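Side-chain contact in probable oxidoreductase protein (Rhizobium etli, PDB 4FB5), which probably acts as a nucleotide-dependent oxidoreductase of the GFO/IDH/MocA family, although its substrate is not established: residues H213-L218 with K375-M380. Sequence-based numbering, arbitrary orientation.
Sequences HPLSLL and KSVHAM
Leu-215 reaches from helix 206-221 toward helix 367-385 and meets three residues there: Ser-376, Val-377 and Met-380. Its CB is directed across the gap but touches nothing of 375-380. CG, too, makes no close contact and carries the two methyls that do. With CD1 anti to CA (chi2 -179°), this branch extends further toward 375-380 than CD2. Leu-215 CD1 rests 4.2 Å from Val-377 CG2, the two side chains crossing at a slant, and equally 4.2 Å from Ser-376 CB. The serine therefore contributes its methylene here, while its OG bonds back to the carbonyl of Arg-372 one turn earlier. CD2, the other branch, meets the tip of Met-380, a selenomethionine, at 3.5 Å from Leu-215 CD2 to Met-380 CE. Met-380 CE also lies 3.8 Å from Leu-215 CD1, so one terminal methyl faces both ends of the fork. Met-380 gets there by running extended beyond CG, leucine and selenomethionine approaching tip to tip. The contact is small, buried and apolar: the segment axes pass no closer than 11.4 Å, at 125° between their directions, and Leu-215 from one side and Met-380 from the other bridge the gap. Beneath lies the mixed sheet of the C-terminal domain. Val-225 of strand 225-233 touches both Leu-215 and Ser-376, Met-380 packs on Val-228 of the same strand and on Val-257 of the adjacent strand 254-261, and Met-259 of the latter touches both Met-380 and Leu-218, so the two helices share a floor of neighbouring strands.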
ATOM      1  N   HIS A 213      -5.533 -24.665   4.675  1.00 34.00           N
ATOM      2  CA  HIS A 213      -6.170 -23.561   3.986  1.00 33.44           C
ATOM      3  C   HIS A 213      -5.484 -23.229   2.647  1.00 33.16           C
ATOM      4  O   HIS A 213      -6.115 -23.284   1.571  1.00 33.70           O
ATOM      5  CB  HIS A 213      -6.222 -22.351   4.895  1.00 32.74           C
ATOM      6  CG  HIS A 213      -7.169 -22.507   6.027  1.00 33.58           C
ATOM      7  ND1 HIS A 213      -8.518 -22.736   5.839  1.00 36.90           N
ATOM      8  CD2 HIS A 213      -6.976 -22.456   7.363  1.00 34.45           C
ATOM      9  CE1 HIS A 213      -9.110 -22.843   7.013  1.00 36.27           C
ATOM     10  NE2 HIS A 213      -8.196 -22.675   7.955  1.00 36.84           N
ATOM     11  N   PRO A 214      -4.196 -22.854   2.696  1.00 32.49           N
ATOM     12  CA  PRO A 214      -3.562 -22.615   1.405  1.00 32.24           C
ATOM     13  C   PRO A 214      -3.681 -23.818   0.462  1.00 32.74           C
ATOM     14  O   PRO A 214      -3.899 -23.632  -0.724  1.00 32.35           O
ATOM     15  CB  PRO A 214      -2.103 -22.298   1.765  1.00 32.21           C
ATOM     16  CG  PRO A 214      -1.985 -22.339   3.252  1.00 31.49           C
ATOM     17  CD  PRO A 214      -3.386 -22.339   3.810  1.00 32.02           C
ATOM     18  N   LEU A 215      -3.567 -25.050   0.962  1.00 33.55           N
ATOM     19  CA  LEU A 215      -3.783 -26.179   0.049  1.00 34.10           C
ATOM     20  C   LEU A 215      -5.232 -26.214  -0.402  1.00 34.43           C
ATOM     21  O   LEU A 215      -5.506 -26.488  -1.581  1.00 35.07           O
ATOM     22  CB  LEU A 215      -3.450 -27.529   0.651  1.00 34.23           C
ATOM     23  CG  LEU A 215      -2.122 -27.779   1.312  1.00 35.76           C
ATOM     24  CD1 LEU A 215      -2.184 -29.210   1.742  1.00 35.88           C
ATOM     25  CD2 LEU A 215      -0.941 -27.534   0.371  1.00 36.51           C
ATOM     26  N   SER A 216      -6.167 -25.931   0.497  1.00 33.83           N
ATOM     27  CA  SER A 216      -7.524 -25.877   0.026  1.00 34.20           C
ATOM     28  C   SER A 216      -7.594 -24.851  -1.083  1.00 35.09           C
ATOM     29  O   SER A 216      -8.298 -25.070  -2.077  1.00 35.36           O
ATOM     30  CB  SER A 216      -8.531 -25.609   1.138  1.00 33.94           C
ATOM     31  OG  SER A 216      -8.595 -24.254   1.527  1.00 35.28           O
ATOM     32  N   LEU A 217      -6.822 -23.757  -0.976  1.00 35.50           N
ATOM     33  CA  LEU A 217      -6.874 -22.789  -2.073  1.00 36.40           C
ATOM     34  C   LEU A 217      -6.252 -23.307  -3.371  1.00 36.27           C
ATOM     35  O   LEU A 217      -6.847 -23.152  -4.444  1.00 35.70           O
ATOM     36  CB  LEU A 217      -6.313 -21.419  -1.691  1.00 37.50           C
ATOM     37  CG  LEU A 217      -7.111 -20.625  -0.645  1.00 40.47           C
ATOM     38  CD1 LEU A 217      -6.235 -19.471  -0.158  1.00 43.14           C
ATOM     39  CD2 LEU A 217      -8.481 -20.128  -1.162  1.00 39.15           C
ATOM     40  N   LEU A 218      -5.076 -23.937  -3.278  1.00 36.00           N
ATOM     41  CA  LEU A 218      -4.460 -24.494  -4.457  1.00 36.27           C
ATOM     42  C   LEU A 218      -5.396 -25.545  -5.087  1.00 37.13           C
ATOM     43  O   LEU A 218      -5.360 -25.768  -6.321  1.00 36.78           O
ATOM     44  CB  LEU A 218      -3.080 -25.058  -4.145  1.00 35.85           C
ATOM     45  CG  LEU A 218      -2.104 -24.022  -3.560  1.00 38.14           C
ATOM     46  CD1 LEU A 218      -0.735 -24.541  -3.426  1.00 36.16           C
ATOM     47  CD2 LEU A 218      -2.045 -22.744  -4.360  1.00 38.55           C
ATOM     48  N   LYS A 375      -3.914 -36.092   3.070  1.00 40.16           N
ATOM     49  CA  LYS A 375      -2.832 -36.930   2.548  1.00 40.33           C
ATOM     50  C   LYS A 375      -1.570 -36.092   2.258  1.00 39.64           C
ATOM     51  O   LYS A 375      -0.456 -36.429   2.718  1.00 40.00           O
ATOM     52  CB  LYS A 375      -3.277 -37.687   1.293  1.00 41.31           C
ATOM     53  CG  LYS A 375      -2.432 -38.910   1.023  1.00 42.36           C
ATOM     54  CD  LYS A 375      -3.001 -39.774  -0.047  1.00 44.27           C
ATOM     55  CE  LYS A 375      -1.918 -40.793  -0.406  1.00 48.36           C
ATOM     56  NZ  LYS A 375      -1.791 -40.939  -1.897  1.00 51.56           N
ATOM     57  N   SER A 376      -1.739 -34.976   1.537  1.00 38.41           N
ATOM     58  CA  SER A 376      -0.578 -34.078   1.278  1.00 37.59           C
ATOM     59  C   SER A 376       0.092 -33.538   2.550  1.00 36.37           C
ATOM     60  O   SER A 376       1.295 -33.427   2.602  1.00 35.06           O
ATOM     61  CB  SER A 376      -0.966 -32.961   0.333  1.00 37.91           C
ATOM     62  OG  SER A 376      -2.005 -33.390  -0.559  1.00 41.15           O
ATOM     63  N   VAL A 377      -0.698 -33.244   3.584  1.00 35.68           N
ATOM     64  CA  VAL A 377      -0.128 -32.825   4.838  1.00 35.32           C
ATOM     65  C   VAL A 377       0.806 -33.884   5.409  1.00 36.07           C
ATOM     66  O   VAL A 377       1.971 -33.578   5.758  1.00 35.72           O
ATOM     67  CB  VAL A 377      -1.192 -32.440   5.879  1.00 35.64           C
ATOM     68  CG1 VAL A 377      -0.515 -31.952   7.144  1.00 33.62           C
ATOM     69  CG2 VAL A 377      -2.109 -31.364   5.328  1.00 33.15           C
ATOM     70  N   HIS A 378       0.318 -35.136   5.480  1.00 36.57           N
ATOM     71  CA  HIS A 378       1.102 -36.224   6.126  1.00 35.56           C
ATOM     72  C   HIS A 378       2.411 -36.415   5.371  1.00 35.29           C
ATOM     73  O   HIS A 378       3.498 -36.593   5.967  1.00 34.55           O
ATOM     74  CB  HIS A 378       0.277 -37.503   6.270  1.00 35.15           C
ATOM     75  CG  HIS A 378      -0.897 -37.381   7.212  1.00 35.92           C
ATOM     76  ND1 HIS A 378      -0.750 -37.233   8.577  1.00 35.18           N
ATOM     77  CD2 HIS A 378      -2.240 -37.414   6.985  1.00 36.47           C
ATOM     78  CE1 HIS A 378      -1.946 -37.144   9.146  1.00 36.81           C
ATOM     79  NE2 HIS A 378      -2.872 -37.247   8.200  1.00 36.67           N
ATOM     80  N   ALA A 379       2.306 -36.292   4.052  1.00 36.09           N
ATOM     81  CA  ALA A 379       3.475 -36.336   3.151  1.00 37.26           C
ATOM     82  C   ALA A 379       4.493 -35.265   3.445  1.00 38.21           C
ATOM     83  O   ALA A 379       5.699 -35.522   3.468  1.00 38.80           O
ATOM     84  CB  ALA A 379       3.019 -36.205   1.744  1.00 37.62           C
HETATM   85  N   MSE A 380       4.006 -34.060   3.714  1.00 39.54           N
HETATM   86  CA  MSE A 380       4.904 -32.971   4.077  1.00 40.64           C
HETATM   87  C   MSE A 380       5.674 -33.254   5.359  1.00 39.63           C
HETATM   88  O   MSE A 380       6.869 -33.035   5.408  1.00 39.59           O
HETATM   89  CB  MSE A 380       4.155 -31.653   4.131  1.00 40.95           C
HETATM   90  CG  MSE A 380       3.627 -31.230   2.769  1.00 46.86           C
HETATM   91 SE   MSE A 380       2.199 -29.840   2.816  1.00 61.36          SE
HETATM   92  CE  MSE A 380       1.474 -30.039   0.991  1.00 58.72           C
TER